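Local structure of five-membered-cyclitol-phosphate synthase (Streptomyces citricolor, 6K96) at residues N15-F20 with N81-L86; E24-M29 with D38-K43; L188-V193 with Q213-G218. The protein belongs to the myo-inositol-1-phosphate synthase family and, as a four-chain assembly, binds nicotinamide-adenine-dinucleotide and a sodium ion. All blocks are in the same frame, centred on the assembly; numbering follows the deposited sequence.

Contact 1 of 3, residues N15-F20 with N81-L86; sequences NISALF and NNYPLL. With NA (sodium ion), chain H; NAD (nicotinamide-adenine-dinucleotide), chain G.
Ser17, in the first turns of helix 14-31, and Tyr83, in an irregular loop, mark the closest backbone approach, with their CA atoms 6.4 Å apart. Ala18 supplies a CH-pi contact: its CB sits over one face of the Tyr83 phenol, 3.6 Å from the ring centroid and 15° off the normal, while Pro84 CD covers the opposite face. The phenol thus lies flat against the helix, its OH bonded to Ser294. With chi1 at 175°, Ser17 OG swings out toward the loop, 3.5 Å from Tyr83 CB. One water spans the gap, 2.8 Å from Ser17 OG and donating to Tyr83 O; the hydroxyl also bonds Gln21. Two residues before Ser17, Asn15 serves the dinucleotide. Its N donates to NAD O1N at 2.9 Å, a phosphate gripped at a helix N-terminus, as is usual in Rossmann folds. Asn15 OD1 binds the sodium ion at 2.4 Å, with Ser293 and two NAD oxygens completing the modelled site. The helix is wedged between strand 55-62, where Ile16 and Leu19 meet Phe57, and helix 292-313, where Ala18 touches Ala297; Trp277 of a second subunit bonds Ala18 O.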
loop_
_atom_site.group_PDB
_atom_site.type_symbol
_atom_site.label_atom_id
_atom_site.label_comp_id
_atom_site.label_asym_id
_atom_site.label_seq_id
_atom_site.Cartn_x
_atom_site.Cartn_y
_atom_site.Cartn_z
ATOM N N ASN B 15 -3.846 -14.712 24.471
ATOM C CA ASN B 15 -5.328 -14.551 24.500
ATOM C C ASN B 15 -5.796 -14.097 25.906
ATOM O O ASN B 15 -6.791 -13.290 26.017
ATOM C CB ASN B 15 -6.033 -15.795 23.986
ATOM C CG ASN B 15 -5.852 -16.094 22.506
ATOM O OD1 ASN B 15 -5.104 -15.410 21.791
ATOM N ND2 ASN B 15 -6.537 -17.136 22.025
ATOM N N ILE B 16 -5.179 -14.583 26.967
ATOM C CA ILE B 16 -5.639 -14.336 28.367
ATOM C C ILE B 16 -4.979 -13.053 28.855
ATOM O O ILE B 16 -5.575 -12.354 29.666
ATOM C CB ILE B 16 -5.295 -15.492 29.317
ATOM C CG1 ILE B 16 -5.752 -16.848 28.782
ATOM C CG2 ILE B 16 -5.857 -15.205 30.702
ATOM C CD1 ILE B 16 -7.226 -16.905 28.518
ATOM N N SER B 17 -3.792 -12.730 28.371
ATOM C CA SER B 17 -3.177 -11.390 28.608
ATOM C C SER B 17 -4.146 -10.338 28.125
ATOM O O SER B 17 -4.469 -9.452 28.903
ATOM C CB SER B 17 -1.862 -11.232 27.928
ATOM O OG SER B 17 -1.386 -9.918 28.092
ATOM N N ALA B 18 -4.650 -10.538 26.909
ATOM C CA ALA B 18 -5.609 -9.661 26.219
ATOM C C ALA B 18 -6.929 -9.617 26.976
ATOM O O ALA B 18 -7.433 -8.515 27.183
ATOM C CB ALA B 18 -5.777 -10.104 24.798
ATOM N N LEU B 19 -7.452 -10.738 27.427
ATOM C CA LEU B 19 -8.784 -10.793 28.072
ATOM C C LEU B 19 -8.752 -10.121 29.447
ATOM O O LEU B 19 -9.739 -9.441 29.808
ATOM C CB LEU B 19 -9.222 -12.252 28.222
ATOM C CG LEU B 19 -10.657 -12.406 28.688
ATOM C CD1 LEU B 19 -11.612 -12.093 27.567
ATOM C CD2 LEU B 19 -10.893 -13.800 29.202
ATOM N N PHE B 20 -7.700 -10.403 30.208
ATOM C CA PHE B 20 -7.523 -9.956 31.610
ATOM C C PHE B 20 -7.271 -8.456 31.616
ATOM O O PHE B 20 -8.045 -7.746 32.245
ATOM C CB PHE B 20 -6.346 -10.653 32.280
ATOM C CG PHE B 20 -6.145 -10.251 33.713
ATOM C CD1 PHE B 20 -7.196 -10.331 34.622
ATOM C CD2 PHE B 20 -4.913 -9.791 34.144
ATOM C CE1 PHE B 20 -7.012 -10.003 35.956
ATOM C CE2 PHE B 20 -4.723 -9.480 35.481
ATOM C CZ PHE B 20 -5.768 -9.599 36.384
ATOM N N ASN B 81 4.763 -14.367 26.578
ATOM C CA ASN B 81 3.560 -13.512 26.316
ATOM C C ASN B 81 4.034 -12.101 25.946
ATOM O O ASN B 81 4.900 -11.555 26.661
ATOM C CB ASN B 81 2.573 -13.391 27.483
ATOM C CG ASN B 81 1.806 -14.671 27.760
ATOM O OD1 ASN B 81 2.079 -15.695 27.129
ATOM N ND2 ASN B 81 0.896 -14.640 28.732
ATOM N N ASN B 82 3.542 -11.578 24.827
ATOM C CA ASN B 82 4.037 -10.315 24.238
ATOM C C ASN B 82 2.827 -9.547 23.688
ATOM O O ASN B 82 3.011 -8.758 22.803
ATOM C CB ASN B 82 5.160 -10.604 23.242
ATOM C CG ASN B 82 4.682 -11.407 22.059
ATOM O OD1 ASN B 82 3.464 -11.524 21.863
ATOM N ND2 ASN B 82 5.630 -11.899 21.251
ATOM N N TYR B 83 1.627 -9.819 24.184
ATOM C CA TYR B 83 0.531 -8.833 24.105
ATOM C C TYR B 83 1.028 -7.586 24.832
ATOM O O TYR B 83 1.831 -7.701 25.771
ATOM C CB TYR B 83 -0.755 -9.349 24.735
ATOM C CG TYR B 83 -1.984 -8.508 24.493
ATOM C CD1 TYR B 83 -2.645 -8.571 23.287
ATOM C CD2 TYR B 83 -2.521 -7.690 25.480
ATOM C CE1 TYR B 83 -3.773 -7.806 23.041
ATOM C CE2 TYR B 83 -3.684 -6.969 25.271
ATOM C CZ TYR B 83 -4.295 -7.002 24.038
ATOM O OH TYR B 83 -5.439 -6.311 23.795
ATOM N N PRO B 84 0.672 -6.364 24.382
ATOM C CA PRO B 84 1.108 -5.145 25.074
ATOM C C PRO B 84 0.620 -5.045 26.535
ATOM O O PRO B 84 -0.374 -5.581 26.863
ATOM C CB PRO B 84 0.463 -4.005 24.248
ATOM C CG PRO B 84 0.298 -4.610 22.896
ATOM C CD PRO B 84 -0.077 -6.068 23.155
ATOM N N LEU B 85 1.379 -4.327 27.358
ATOM C CA LEU B 85 0.920 -3.660 28.606
ATOM C C LEU B 85 -0.010 -2.514 28.219
ATOM O O LEU B 85 0.418 -1.676 27.416
ATOM C CB LEU B 85 2.115 -3.116 29.391
ATOM C CG LEU B 85 2.717 -4.107 30.387
ATOM C CD1 LEU B 85 3.607 -5.110 29.649
ATOM C CD2 LEU B 85 3.477 -3.359 31.493
ATOM N N LEU B 86 -1.229 -2.509 28.754
ATOM C CA LEU B 86 -2.253 -1.526 28.358
ATOM C C LEU B 86 -2.213 -0.319 29.298
ATOM O O LEU B 86 -2.925 0.662 28.998
ATOM C CB LEU B 86 -3.637 -2.181 28.359
ATOM C CG LEU B 86 -3.959 -3.130 27.209
ATOM C CD1 LEU B 86 -5.463 -3.375 27.193
ATOM C CD2 LEU B 86 -3.503 -2.615 25.856
HETATM NA NA NA H . -3.410 -15.188 20.075
HETATM P PA NAD G . -0.315 -18.778 23.304
HETATM O O1A NAD G . 0.744 -19.562 22.628
HETATM O O2A NAD G . 0.031 -17.347 23.607
HETATM O O5B NAD G . -0.942 -19.471 24.575
HETATM C C5B NAD G . -0.651 -20.882 24.700
HETATM C C4B NAD G . -0.462 -21.216 26.156
HETATM O O4B NAD G . -0.713 -22.631 26.449
HETATM C C3B NAD G . 0.962 -20.946 26.651
HETATM O O3B NAD G . 0.883 -20.312 27.922
HETATM C C2B NAD G . 1.521 -22.359 26.800
HETATM O O2B NAD G . 2.642 -22.210 27.622
HETATM C C1B NAD G . 0.277 -23.037 27.383
HETATM N N9A NAD G . 0.260 -24.486 27.440
HETATM C C8A NAD G . 0.930 -25.302 26.562
HETATM N N7A NAD G . 0.683 -26.578 26.754
HETATM C C5A NAD G . -0.230 -26.610 27.802
HETATM C C6A NAD G . -0.869 -27.685 28.453
HETATM N N6A NAD G . -0.689 -28.951 28.096
HETATM N N1A NAD G . -1.761 -27.390 29.438
HETATM C C2A NAD G . -1.921 -26.094 29.767
HETATM N N3A NAD G . -1.358 -25.012 29.234
HETATM C C4A NAD G . -0.514 -25.326 28.233
HETATM O O3 NAD G . -1.584 -18.788 22.351
HETATM P PN NAD G . -2.710 -17.661 22.134
HETATM O O1N NAD G . -3.260 -17.315 23.464
HETATM O O2N NAD G . -2.051 -16.677 21.216
HETATM O O5D NAD G . -3.818 -18.513 21.329
HETATM C C5D NAD G . -4.408 -19.692 22.016
HETATM C C4D NAD G . -5.128 -20.545 21.013
HETATM O O4D NAD G . -6.249 -19.845 20.426
HETATM C C3D NAD G . -4.230 -20.985 19.848
HETATM O O3D NAD G . -4.594 -22.307 19.513
HETATM C C2D NAD G . -4.711 -20.104 18.699
HETATM O O2D NAD G . -4.595 -20.642 17.395
HETATM C C1D NAD G . -6.206 -20.018 19.002
HETATM N N1N NAD G . -6.812 -18.888 18.234
HETATM C C2N NAD G . -6.196 -17.593 18.293
HETATM C C3N NAD G . -6.597 -16.563 17.459
HETATM C C7N NAD G . -5.922 -15.211 17.612
HETATM O O7N NAD G . -5.140 -15.024 18.536
HETATM N N7N NAD G . -6.198 -14.267 16.717
HETATM C C4N NAD G . -7.598 -16.842 16.530
HETATM C C5N NAD G . -8.303 -18.037 16.602
HETATM C C6N NAD G . -7.844 -19.073 17.394
HETATM O O HOH W 1 1.337 -9.676 27.773
#

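Contact 2 of 3, residues E24-M29 with D38-K43; sequences ELYRKM and DFPGIK
A type II beta turn from Phe39 to Ile42, in the loop that follows helix 14-31, comes back to meet Tyr26 and Met29 on that same helix. Tyr26 is the central side chain. Its hydroxyl donates to Pro40 O over 2.6 Å; the acceptor lies in the plane of the phenol, at its edge, and the C=O...donor angle of 172° puts the Tyr26 hydroxyl almost in line with the Pro40 carbonyl. Ala278 N of a second subunit bonds the same hydroxyl, so two backbone groups from different chains fix one buried polar atom. Farther back on the ring, Tyr26 CD1 rests over one face of Phe39, 3.6 Å from Phe39 CG. The two aromatic planes meet obliquely, at 49°. Ile42 comes from the opposite direction and sets its CD1 3.6 Å from Tyr26 CZ. One turn along the helix, Met29 reaches toward Pro40 with its terminal methyl: the bend at chi3 (66°) turns the methyl, and Met29 CE lies 3.3 Å from Pro40 CD. Trp277 of the second subunit meets Tyr26 edge-to-face, which makes this helix-and-turn contact part of a subunit interface. Pro40 and Gly41 occupy the two central positions, the glycine with phi 92°, a Pro-Gly pairing classic for a type II beta turn.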
loop_
_atom_site.group_PDB
_atom_site.type_symbol
_atom_site.label_atom_id
_atom_site.label_comp_id
_atom_site.label_asym_id
_atom_site.label_seq_id
_atom_site.Cartn_x
_atom_site.Cartn_y
_atom_site.Cartn_z
ATOM N N GLU B 24 -9.958 -5.058 32.585
ATOM C CA GLU B 24 -9.596 -3.967 33.544
ATOM C C GLU B 24 -9.459 -2.621 32.825
ATOM O O GLU B 24 -9.552 -1.601 33.538
ATOM C CB GLU B 24 -8.288 -4.205 34.306
ATOM C CG GLU B 24 -8.497 -4.708 35.741
ATOM C CD GLU B 24 -8.868 -3.681 36.823
ATOM O OE1 GLU B 24 -8.165 -2.677 36.984
ATOM O OE2 GLU B 24 -9.866 -3.898 37.519
ATOM N N LEU B 25 -9.180 -2.606 31.521
ATOM C CA LEU B 25 -9.228 -1.352 30.740
ATOM C C LEU B 25 -10.682 -0.890 30.701
ATOM O O LEU B 25 -10.885 0.260 31.035
ATOM C CB LEU B 25 -8.658 -1.500 29.327
ATOM C CG LEU B 25 -8.466 -0.182 28.558
ATOM C CD1 LEU B 25 -7.102 -0.102 27.908
ATOM C CD2 LEU B 25 -9.520 0.053 27.483
ATOM N N TYR B 26 -11.650 -1.740 30.350
ATOM C CA TYR B 26 -13.083 -1.342 30.342
ATOM C C TYR B 26 -13.509 -0.955 31.759
ATOM O O TYR B 26 -14.372 -0.104 31.844
ATOM C CB TYR B 26 -14.002 -2.439 29.800
ATOM C CG TYR B 26 -13.813 -2.667 28.334
ATOM C CD1 TYR B 26 -14.220 -1.720 27.431
ATOM C CD2 TYR B 26 -13.179 -3.808 27.849
ATOM C CE1 TYR B 26 -13.996 -1.881 26.077
ATOM C CE2 TYR B 26 -12.948 -3.988 26.490
ATOM C CZ TYR B 26 -13.363 -3.017 25.597
ATOM O OH TYR B 26 -13.155 -3.219 24.265
ATOM N N ARG B 27 -12.982 -1.585 32.819
ATOM C CA ARG B 27 -13.383 -1.235 34.209
ATOM C C ARG B 27 -12.973 0.219 34.472
ATOM O O ARG B 27 -13.773 0.943 35.088
ATOM C CB ARG B 27 -12.779 -2.159 35.272
ATOM C CG ARG B 27 -13.837 -2.693 36.233
ATOM C CD ARG B 27 -13.410 -3.155 37.618
ATOM N NE ARG B 27 -12.676 -4.412 37.682
ATOM C CZ ARG B 27 -13.155 -5.606 37.377
ATOM N NH1 ARG B 27 -14.396 -5.759 36.942
ATOM N NH2 ARG B 27 -12.372 -6.662 37.512
ATOM N N LYS B 28 -11.780 0.603 33.998
ATOM C CA LYS B 28 -11.151 1.939 34.159
ATOM C C LYS B 28 -12.003 2.965 33.404
ATOM O O LYS B 28 -12.330 4.014 34.006
ATOM C CB LYS B 28 -9.687 1.916 33.690
ATOM C CG LYS B 28 -8.924 3.233 33.819
ATOM C CD LYS B 28 -7.906 3.526 32.702
ATOM C CE LYS B 28 -8.528 4.182 31.472
ATOM N NZ LYS B 28 -7.554 4.476 30.384
ATOM N N MET B 29 -12.380 2.655 32.162
ATOM C CA MET B 29 -13.208 3.540 31.297
ATOM C C MET B 29 -14.573 3.806 31.958
ATOM O O MET B 29 -15.088 4.938 31.753
ATOM C CB MET B 29 -13.400 2.938 29.899
ATOM C CG MET B 29 -12.140 3.033 29.012
ATOM S SD MET B 29 -12.199 2.050 27.462
ATOM C CE MET B 29 -13.508 2.898 26.579
ATOM N N ASP B 38 -20.665 3.142 24.383
ATOM C CA ASP B 38 -19.526 3.846 23.745
ATOM C C ASP B 38 -18.230 3.025 23.912
ATOM O O ASP B 38 -17.153 3.519 23.460
ATOM C CB ASP B 38 -19.406 5.282 24.288
ATOM C CG ASP B 38 -20.627 6.165 24.043
ATOM O OD1 ASP B 38 -21.259 5.984 22.995
ATOM O OD2 ASP B 38 -20.939 7.062 24.920
ATOM N N PHE B 39 -18.284 1.841 24.523
ATOM C CA PHE B 39 -17.088 0.961 24.627
ATOM C C PHE B 39 -16.603 0.577 23.227
ATOM O O PHE B 39 -17.389 0.086 22.411
ATOM C CB PHE B 39 -17.370 -0.323 25.397
ATOM C CG PHE B 39 -17.471 -0.200 26.898
ATOM C CD1 PHE B 39 -17.049 0.935 27.561
ATOM C CD2 PHE B 39 -17.964 -1.263 27.642
ATOM C CE1 PHE B 39 -17.151 1.011 28.939
ATOM C CE2 PHE B 39 -18.050 -1.192 29.020
ATOM C CZ PHE B 39 -17.649 -0.046 29.665
ATOM N N PRO B 40 -15.318 0.823 22.897
ATOM C CA PRO B 40 -14.759 0.404 21.607
ATOM C C PRO B 40 -14.594 -1.121 21.514
ATOM O O PRO B 40 -14.049 -1.714 22.407
ATOM C CB PRO B 40 -13.374 1.071 21.562
ATOM C CG PRO B 40 -13.004 1.200 23.046
ATOM C CD PRO B 40 -14.316 1.446 23.770
ATOM N N GLY B 41 -15.137 -1.714 20.454
ATOM C CA GLY B 41 -14.850 -3.103 20.030
ATOM C C GLY B 41 -15.822 -4.094 20.631
ATOM O O GLY B 41 -15.584 -5.303 20.522
ATOM N N ILE B 42 -16.907 -3.608 21.232
ATOM C CA ILE B 42 -17.937 -4.440 21.912
ATOM C C ILE B 42 -19.192 -4.495 21.038
ATOM O O ILE B 42 -19.853 -3.460 20.921
ATOM C CB ILE B 42 -18.194 -3.834 23.295
ATOM C CG1 ILE B 42 -16.887 -3.664 24.075
ATOM C CG2 ILE B 42 -19.214 -4.658 24.055
ATOM C CD1 ILE B 42 -16.053 -4.931 24.125
ATOM N N LYS B 43 -19.503 -5.641 20.431
ATOM C CA LYS B 43 -20.715 -5.816 19.592
ATOM C C LYS B 43 -21.959 -5.859 20.476
ATOM O O LYS B 43 -23.004 -5.359 20.034
ATOM C CB LYS B 43 -20.717 -7.102 18.758
ATOM C CG LYS B 43 -21.530 -6.967 17.469
ATOM C CD LYS B 43 -22.292 -8.172 16.912
ATOM C CE LYS B 43 -23.700 -7.792 16.441
ATOM N NZ LYS B 43 -24.202 -8.579 15.278
#

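Contact 3 of 3, residues L188-V193 with Q213-G218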
loop_
_atom_site.group_PDB
_atom_site.type_symbol
_atom_site.label_atom_id
_atom_site.label_comp_id
_atom_site.label_asym_id
_atom_site.label_seq_id
_atom_site.Cartn_x
_atom_site.Cartn_y
_atom_site.Cartn_z
ATOM N N LEU B 188 -11.843 -9.630 13.593
ATOM C CA LEU B 188 -11.737 -9.221 12.169
ATOM C C LEU B 188 -10.553 -9.921 11.528
ATOM O O LEU B 188 -9.414 -9.521 11.706
ATOM C CB LEU B 188 -11.596 -7.707 11.987
ATOM C CG LEU B 188 -11.552 -7.322 10.504
ATOM C CD1 LEU B 188 -12.878 -7.641 9.813
ATOM C CD2 LEU B 188 -11.186 -5.869 10.316
ATOM N N GLY B 189 -10.853 -10.918 10.736
ATOM C CA GLY B 189 -9.792 -11.802 10.251
ATOM C C GLY B 189 -9.444 -11.514 8.838
ATOM O O GLY B 189 -10.319 -11.056 8.110
ATOM N N THR B 190 -8.208 -11.844 8.486
ATOM C CA THR B 190 -7.655 -11.716 7.134
ATOM C C THR B 190 -8.682 -12.210 6.126
ATOM O O THR B 190 -8.874 -11.532 5.061
ATOM C CB THR B 190 -6.355 -12.513 7.097
ATOM O OG1 THR B 190 -5.611 -12.207 8.280
ATOM C CG2 THR B 190 -5.571 -12.211 5.848
ATOM N N SER B 191 -9.258 -13.394 6.421
ATOM C CA SER B 191 -9.976 -14.218 5.424
ATOM C C SER B 191 -11.360 -13.605 5.158
ATOM O O SER B 191 -11.834 -13.646 3.990
ATOM C CB SER B 191 -9.990 -15.699 5.837
ATOM O OG SER B 191 -8.880 -16.441 5.231
ATOM N N VAL B 192 -12.014 -13.043 6.173
ATOM C CA VAL B 192 -13.309 -12.358 5.935
ATOM C C VAL B 192 -13.045 -11.116 5.078
ATOM O O VAL B 192 -13.843 -10.883 4.185
ATOM C CB VAL B 192 -14.054 -12.038 7.241
ATOM C CG1 VAL B 192 -13.362 -10.940 8.074
ATOM C CG2 VAL B 192 -15.484 -11.632 6.923
ATOM N N VAL B 193 -11.947 -10.396 5.260
ATOM C CA VAL B 193 -11.628 -9.252 4.357
ATOM C C VAL B 193 -11.371 -9.774 2.954
ATOM O O VAL B 193 -11.923 -9.246 2.033
ATOM C CB VAL B 193 -10.433 -8.381 4.777
ATOM C CG1 VAL B 193 -10.219 -7.269 3.766
ATOM C CG2 VAL B 193 -10.585 -7.821 6.165
ATOM N N GLN B 213 -2.894 -13.806 -0.706
ATOM C CA GLN B 213 -3.025 -13.392 0.701
ATOM C C GLN B 213 -1.753 -13.889 1.376
ATOM O O GLN B 213 -1.476 -15.060 1.210
ATOM C CB GLN B 213 -4.272 -14.065 1.262
ATOM C CG GLN B 213 -4.338 -14.100 2.781
ATOM C CD GLN B 213 -5.603 -14.705 3.347
ATOM O OE1 GLN B 213 -5.636 -15.025 4.537
ATOM N NE2 GLN B 213 -6.652 -14.827 2.528
ATOM N N LEU B 214 -0.998 -13.033 2.059
ATOM C CA LEU B 214 0.067 -13.517 2.961
ATOM C C LEU B 214 -0.048 -12.834 4.303
ATOM O O LEU B 214 -0.486 -11.713 4.281
ATOM C CB LEU B 214 1.443 -13.352 2.322
ATOM C CG LEU B 214 1.759 -12.024 1.643
ATOM C CD1 LEU B 214 2.808 -11.293 2.461
ATOM C CD2 LEU B 214 2.326 -12.334 0.251
ATOM N N ASN B 215 0.326 -13.535 5.382
ATOM C CA ASN B 215 0.231 -13.108 6.807
ATOM C C ASN B 215 1.641 -13.138 7.423
ATOM O O ASN B 215 2.523 -13.846 6.905
ATOM C CB ASN B 215 -0.779 -13.935 7.595
ATOM C CG ASN B 215 -2.148 -13.975 6.943
ATOM O OD1 ASN B 215 -3.082 -13.263 7.360
ATOM N ND2 ASN B 215 -2.280 -14.781 5.897
ATOM N N LEU B 216 1.890 -12.255 8.391
ATOM C CA LEU B 216 3.184 -12.145 9.113
ATOM C C LEU B 216 2.798 -12.087 10.582
ATOM O O LEU B 216 1.799 -11.476 10.835
ATOM C CB LEU B 216 3.936 -10.859 8.728
ATOM C CG LEU B 216 4.164 -10.588 7.245
ATOM C CD1 LEU B 216 4.762 -9.182 7.027
ATOM C CD2 LEU B 216 5.091 -11.655 6.657
ATOM N N GLY B 217 3.580 -12.649 11.487
ATOM C CA GLY B 217 3.279 -12.622 12.920
ATOM C C GLY B 217 4.555 -12.756 13.706
ATOM O O GLY B 217 5.633 -12.969 13.071
ATOM N N GLY B 218 4.474 -12.680 15.030
ATOM C CA GLY B 218 5.666 -12.746 15.900
ATOM C C GLY B 218 5.381 -13.262 17.284
ATOM O O GLY B 218 6.156 -12.958 18.137
#
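Gln213 extends from strand 207-217 toward the first turn of helix 190-203, where its OE1 comes within 3.1 Å of Thr190 CG2. With CG anti to the backbone N (chi1 162°) and an extended chain beyond, the amide crosses Thr190 at a slant and passes 3.6 Å from Ser191 OG. Its polar end is held from outside: Lys236 bonds OE1 and His194 bonds NE2. Leu214 turns away from the helix and packs on Leu216 of a third subunit. Asn215 faces the helix again and makes the one hydrogen bond that crosses this contact: Thr190 OG1 donates to Asn215 OD1 at 2.9 Å, meeting the amide oxygen almost head-on at a C=O...donor angle of 166°. The same oxygen lies 3.1 Å from Thr190 CG2, so both branches of the threonine bear on it. Leu216 makes no contact with 188-193 and meets Tyr212 of the third subunit. Strand 207-217 lies in a mixed sheet, antiparallel to 265-275 and parallel to 250-253 and 255-258; Ala268 of strand 265-275 and Lys236 of helix 234-239 adjoin Thr190 and Asn215.

In the fold
Contacts 1 and 2 share helix 14-31, and the one helix serves both. Contact 1 uses its N-terminal end, where the dinucleotide and sodium ion are bound; contact 2 uses a later part, nested within the chain loop that contact 1 closes. Their centres are 15 Å apart, yet they join where Leu86 CD1 packs 3.7 Å from Leu25 CD1. Contact 3 joins helix 190-203 to the mixed sheet that holds strand 207-217. Its centre is 20 Å from that of contact 1, but a weak hydrogen bond from Asn82 ND2 to Gly218 O, 3.3 Å, joins them. The Thr190 side chain lies about 9 Å from the bound NAD. Contacts 2 and 3 do not touch, though all three border the second subunit.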